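Transcriptional regulator, LysR family (PDB 4PZJ) probably binds regulatory DNA as a LysR-type transcription factor, through the winged helix-turn-helix domain that makes up this chain. Local coordinates at residues D3-T8 with S33-H38; G44-A49 with Q56-G61. One frame throughout, in Å; residues are numbered along the deposited sequence. Where two conformers were deposited one is given.

Contact 1 of 2, residues D3-T8 with S33-H38; sequences DFRVET and SQHIAH
T8 and H35 join helix 3-11 to helix 29-43 in the winged helix-turn-helix domain of a LysR-type regulator. Helix 29-43 is, as in the family, probably the DNA-recognition helix. The short helix segments run at 107° to each other, and side chains do most of the work. The inner part is the tighter one. ND1 of H35 donates a hydrogen bond to OG1 of T8 at 2.7 Å, and the hydroxyl sits close to the imidazole plane. Beside this bond, T8 CG2 meets H35 CB at 3.9 Å. T8 is buried and also packs on L25 and V32. F4 lies toward the more open side and sends its ring edge onto one face of H35. The pair is T-shaped, with centroids 4.9 Å apart and planes at 65°. H35 is therefore fixed twice, at its edge by T8 and over a face by F4. Replacing H35 by an alanine would remove the ring, which is likely to leave T8 OG1 without its donor and the F4 edge without the face it meets. The outer side belongs to R5 and H38, both partly exposed. The R5 chain is extended from CG to NE, which carries the guanidinium across to the H38 ring. The two groups stack with planes only 4° apart. F4 CZ lies 4.0 Å above the opposite face of the R5 guanidinium, which is thus held between F4 and H38. No hydrogen bond forms in the stack: R5 NH2 lies 3.2 Å from H38 ND1, but over the face of the imidazole.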
loop_
_atom_site.group_PDB
_atom_site.type_symbol
_atom_site.label_atom_id
_atom_site.label_comp_id
_atom_site.label_asym_id
_atom_site.label_seq_id
_atom_site.Cartn_x
_atom_site.Cartn_y
_atom_site.Cartn_z
ATOM N N ASP A 3 5.423 14.374 0.018
ATOM C CA ASP A 3 4.139 15.017 -0.274
ATOM C C ASP A 3 3.826 15.116 -1.765
ATOM O O ASP A 3 2.720 14.768 -2.215
ATOM C CB ASP A 3 4.070 16.417 0.383
ATOM C CG ASP A 3 5.165 17.379 -0.103
ATOM O OD1 ASP A 3 6.237 16.949 -0.612
ATOM O OD2 ASP A 3 4.952 18.601 0.047
ATOM N N PHE A 4 4.820 15.532 -2.540
ATOM C CA PHE A 4 4.629 15.749 -3.964
ATOM C C PHE A 4 4.505 14.443 -4.748
ATOM O O PHE A 4 3.782 14.428 -5.719
ATOM C CB PHE A 4 5.698 16.631 -4.560
ATOM C CG PHE A 4 7.054 16.022 -4.586
ATOM C CD1 PHE A 4 7.947 16.226 -3.535
ATOM C CD2 PHE A 4 7.474 15.296 -5.693
ATOM C CE1 PHE A 4 9.221 15.689 -3.585
ATOM C CE2 PHE A 4 8.752 14.765 -5.742
ATOM C CZ PHE A 4 9.619 14.960 -4.681
ATOM N N ARG A 5 5.191 13.381 -4.323
ATOM C CA ARG A 5 5.040 12.077 -4.993
ATOM C C ARG A 5 3.661 11.541 -4.697
ATOM O O ARG A 5 3.009 10.992 -5.589
ATOM C CB ARG A 5 6.120 11.084 -4.603
ATOM C CG ARG A 5 7.496 11.534 -5.063
ATOM C CD ARG A 5 8.476 10.400 -5.041
ATOM N NE ARG A 5 9.762 10.848 -5.523
ATOM C CZ ARG A 5 10.783 11.162 -4.733
ATOM N NH1 ARG A 5 10.676 11.036 -3.414
ATOM N NH2 ARG A 5 11.934 11.567 -5.271
ATOM N N VAL A 6 3.212 11.708 -3.465
ATOM C CA VAL A 6 1.870 11.293 -3.064
ATOM C C VAL A 6 0.825 12.032 -3.889
ATOM O O VAL A 6 -0.076 11.409 -4.448
ATOM C CB VAL A 6 1.657 11.508 -1.563
ATOM C CG1 VAL A 6 0.179 11.480 -1.184
ATOM C CG2 VAL A 6 2.516 10.527 -0.780
ATOM N N GLU A 7 0.966 13.346 -4.021
ATOM C CA GLU A 7 0.040 14.161 -4.804
ATOM C C GLU A 7 -0.003 13.715 -6.259
ATOM O O GLU A 7 -1.040 13.694 -6.887
ATOM C CB GLU A 7 0.504 15.640 -4.732
ATOM C CG GLU A 7 -0.299 16.635 -5.562
ATOM C CD GLU A 7 0.465 17.950 -5.862
ATOM O OE1 GLU A 7 1.716 17.996 -5.700
ATOM O OE2 GLU A 7 -0.185 18.943 -6.297
ATOM N N THR A 8 1.147 13.348 -6.835
ATOM C CA THR A 8 1.153 12.914 -8.206
ATOM C C THR A 8 0.428 11.583 -8.316
ATOM O O THR A 8 -0.383 11.407 -9.233
ATOM C CB THR A 8 2.591 12.780 -8.722
ATOM O OG1 THR A 8 3.173 14.101 -8.782
ATOM C CG2 THR A 8 2.601 12.215 -10.088
ATOM N N SER A 33 5.723 10.766 -14.471
ATOM C CA SER A 33 6.196 9.389 -14.520
ATOM C C SER A 33 7.405 9.121 -13.618
ATOM O O SER A 33 7.465 8.094 -12.991
ATOM C CB SER A 33 6.507 8.999 -15.963
ATOM O OG SER A 33 5.379 8.926 -16.786
ATOM N N GLN A 34 8.325 10.096 -13.468
ATOM C CA GLN A 34 9.445 9.971 -12.546
ATOM C C GLN A 34 9.005 9.921 -11.066
ATOM O O GLN A 34 9.549 9.166 -10.271
ATOM C CB GLN A 34 10.455 11.112 -12.802
ATOM C CG GLN A 34 11.174 10.960 -14.150
ATOM C CD GLN A 34 11.765 12.273 -14.717
ATOM O OE1 GLN A 34 11.559 13.355 -14.148
ATOM N NE2 GLN A 34 12.492 12.178 -15.853
ATOM N N HIS A 35 7.989 10.705 -10.682
ATOM C CA HIS A 35 7.487 10.622 -9.350
ATOM C C HIS A 35 6.947 9.231 -9.038
ATOM O O HIS A 35 7.230 8.663 -8.011
ATOM C CB HIS A 35 6.347 11.591 -9.118
ATOM C CG HIS A 35 6.743 13.045 -9.144
ATOM N ND1 HIS A 35 5.821 14.065 -9.246
ATOM C CD2 HIS A 35 7.954 13.636 -9.083
ATOM C CE1 HIS A 35 6.455 15.231 -9.243
ATOM N NE2 HIS A 35 7.752 14.995 -9.145
ATOM N N ILE A 36 6.103 8.730 -9.951
ATOM C CA ILE A 36 5.531 7.395 -9.822
ATOM C C ILE A 36 6.647 6.342 -9.830
ATOM O O ILE A 36 6.695 5.478 -8.965
ATOM C CB ILE A 36 4.547 7.089 -10.961
ATOM C CG1 ILE A 36 3.366 8.079 -11.014
ATOM C CG2 ILE A 36 4.030 5.663 -10.861
ATOM C CD1 ILE A 36 2.608 8.254 -9.718
ATOM N N ALA A 37 7.560 6.450 -10.786
ATOM C CA ALA A 37 8.655 5.513 -10.907
ATOM C C ALA A 37 9.502 5.443 -9.620
ATOM O O ALA A 37 9.966 4.417 -9.227
ATOM C CB ALA A 37 9.514 5.874 -12.089
ATOM N N HIS A 38 9.742 6.578 -8.976
ATOM C CA HIS A 38 10.452 6.554 -7.717
ATOM C C HIS A 38 9.713 5.739 -6.633
ATOM O O HIS A 38 10.325 5.011 -5.897
ATOM C CB HIS A 38 10.651 8.006 -7.280
ATOM C CG HIS A 38 11.592 8.173 -6.133
ATOM N ND1 HIS A 38 12.875 8.649 -6.291
ATOM C CD2 HIS A 38 11.435 7.939 -4.809
ATOM C CE1 HIS A 38 13.473 8.694 -5.112
ATOM N NE2 HIS A 38 12.620 8.268 -4.197
#

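Contact 2 of 2, residues G44-A49 with Q56-G61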
loop_
_atom_site.group_PDB
_atom_site.type_symbol
_atom_site.label_atom_id
_atom_site.label_comp_id
_atom_site.label_asym_id
_atom_site.label_seq_id
_atom_site.Cartn_x
_atom_site.Cartn_y
_atom_site.Cartn_z
ATOM N N GLY A 44 9.170 -1.356 -4.508
ATOM C CA GLY A 44 9.311 -2.600 -5.219
ATOM C C GLY A 44 8.039 -3.185 -5.747
ATOM O O GLY A 44 7.979 -4.389 -6.037
ATOM N N VAL A 45 7.013 -2.362 -5.904
ATOM C CA VAL A 45 5.729 -2.850 -6.435
ATOM C C VAL A 45 5.218 -1.861 -7.479
ATOM O O VAL A 45 5.410 -0.625 -7.319
ATOM C CB VAL A 45 4.658 -3.033 -5.330
ATOM C CG1 VAL A 45 5.042 -4.166 -4.385
ATOM C CG2 VAL A 45 4.422 -1.738 -4.563
ATOM N N PRO A 46 4.578 -2.343 -8.543
ATOM C CA PRO A 46 4.015 -1.461 -9.522
ATOM C C PRO A 46 2.686 -0.892 -9.001
ATOM O O PRO A 46 1.959 -1.597 -8.293
ATOM C CB PRO A 46 3.691 -2.382 -10.689
ATOM C CG PRO A 46 3.308 -3.645 -10.026
ATOM C CD PRO A 46 4.191 -3.753 -8.810
ATOM N N LEU A 47 2.402 0.336 -9.383
ATOM C CA LEU A 47 1.163 1.006 -8.960
ATOM C C LEU A 47 0.169 1.107 -10.107
ATOM O O LEU A 47 -1.038 1.252 -9.892
ATOM C CB LEU A 47 1.534 2.397 -8.427
ATOM C CG LEU A 47 2.338 2.359 -7.151
ATOM C CD1 LEU A 47 2.824 3.782 -6.844
ATOM C CD2 LEU A 47 1.665 1.752 -5.925
ATOM N N PHE A 48 0.663 1.124 -11.319
ATOM C CA PHE A 48 -0.143 1.181 -12.536
ATOM C C PHE A 48 0.398 0.223 -13.561
ATOM O O PHE A 48 1.554 -0.178 -13.478
ATOM C CB PHE A 48 -0.115 2.574 -13.147
ATOM C CG PHE A 48 -0.671 3.637 -12.238
ATOM C CD1 PHE A 48 -2.019 3.826 -12.123
ATOM C CD2 PHE A 48 0.186 4.421 -11.481
ATOM C CE1 PHE A 48 -2.511 4.781 -11.274
ATOM C CE2 PHE A 48 -0.298 5.408 -10.649
ATOM C CZ PHE A 48 -1.661 5.571 -10.522
ATOM N N ALA A 49 -0.456 -0.125 -14.526
ATOM C CA ALA A 49 -0.058 -0.972 -15.643
ATOM C C ALA A 49 -0.997 -0.778 -16.811
ATOM O O ALA A 49 -2.150 -0.411 -16.619
ATOM C CB ALA A 49 -0.045 -2.445 -15.242
ATOM N N GLN A 56 -4.523 0.700 -15.958
ATOM C CA GLN A 56 -5.081 0.016 -14.821
ATOM C C GLN A 56 -4.361 0.422 -13.528
ATOM O O GLN A 56 -3.156 0.668 -13.538
ATOM C CB GLN A 56 -4.878 -1.500 -14.971
ATOM C CG GLN A 56 -5.303 -2.101 -16.308
ATOM C CD GLN A 56 -6.784 -1.934 -16.607
ATOM O OE1 GLN A 56 -7.616 -1.767 -15.713
ATOM N NE2 GLN A 56 -7.125 -1.968 -17.892
ATOM N N LEU A 57 -5.104 0.459 -12.435
ATOM C CA LEU A 57 -4.551 0.624 -11.115
ATOM C C LEU A 57 -4.270 -0.789 -10.625
ATOM O O LEU A 57 -5.160 -1.672 -10.627
ATOM C CB LEU A 57 -5.547 1.304 -10.192
ATOM C CG LEU A 57 -5.065 1.614 -8.806
ATOM C CD1 LEU A 57 -4.067 2.780 -8.831
ATOM C CD2 LEU A 57 -6.241 2.011 -7.921
ATOM N N THR A 58 -3.035 -1.057 -10.225
ATOM C CA THR A 58 -2.687 -2.366 -9.705
ATOM C C THR A 58 -3.247 -2.654 -8.308
ATOM O O THR A 58 -3.852 -1.778 -7.673
ATOM C CB THR A 58 -1.174 -2.550 -9.626
ATOM O OG1 THR A 58 -0.679 -1.677 -8.597
ATOM C CG2 THR A 58 -0.533 -2.248 -10.910
ATOM N N ASP A 59 -3.106 -3.900 -7.838
ATOM C CA ASP A 59 -3.521 -4.236 -6.482
ATOM C C ASP A 59 -2.801 -3.353 -5.467
ATOM O O ASP A 59 -3.428 -2.860 -4.548
ATOM C CB ASP A 59 -3.275 -5.703 -6.184
ATOM C CG ASP A 59 -4.195 -6.628 -6.975
ATOM O OD1 ASP A 59 -5.229 -6.183 -7.489
ATOM O OD2 ASP A 59 -3.882 -7.827 -7.040
ATOM N N ALA A 60 -1.500 -3.141 -5.624
ATOM C CA ALA A 60 -0.751 -2.244 -4.697
ATOM C C ALA A 60 -1.226 -0.802 -4.824
ATOM O O ALA A 60 -1.292 -0.064 -3.809
ATOM C CB ALA A 60 0.738 -2.307 -4.979
ATOM N N GLY A 61 -1.565 -0.378 -6.037
ATOM C CA GLY A 61 -2.116 0.966 -6.296
ATOM C C GLY A 61 -3.405 1.175 -5.498
ATOM O O GLY A 61 -3.611 2.201 -4.890
#
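T58 lies against P46 and L47 where the wing hairpin of the winged helix-turn-helix domain runs into helix 59-68. T58 CB stands 3.5 Å from P46 O, and the side chain then branches two ways. OG1 sits between the backbone N and the carbonyl carbon (chi1 69°), facing both P46 and its own helix. T58 OG1 donates to P46 O at 2.7 Å. T58 OG1 also accepts from G61 N at 3.0 Å, a capping bond. T58 is thus the N-cap of the helix and ties its start to residues 46-47. The other branch, T58 CG2, lies over the backbone of the opposing segment, 3.6 Å from F48 N, and also reaches toward the P46 ring. The T58 backbone adds a bond from its N to L47 O. Further along, A49 and Q56 form an antiparallel hydrogen-bonded pair. A49 N donates to Q56 O, and Q56 N to A49 O at 2.7 Å. F48 and L57 are the non-hydrogen-bonded pair, and L57 CD1 touches F48 CE1 at 3.5 Å. At the other end A60 CB packs on V45 CG2. L63 of the second subunit packs on L47 and A60. Within the chain, L47 lies between helix 29-43, through L39, and helix 59-68, through L64, while F48 of strand 48-51 rests on I36 of helix 29-43.

In the fold
Both contacts are partly buried, lie on opposite sides of the chain's centre, and have centres 13 Å apart. Contact 1 joins two helices through side chains: a histidine-threonine bond, an aromatic pair and a stacked guanidinium. Contact 2 pairs the two hairpin strands and ties the residues before them to the start of helix 59-68, and backbone hydrogen bonds carry much of it. Helix 29-43 connects the two. It supplies one half of contact 1 and then leads into the first strand of contact 2. The two contacts touch where I36 packs on F48. Contact 2 also borders the second subunit.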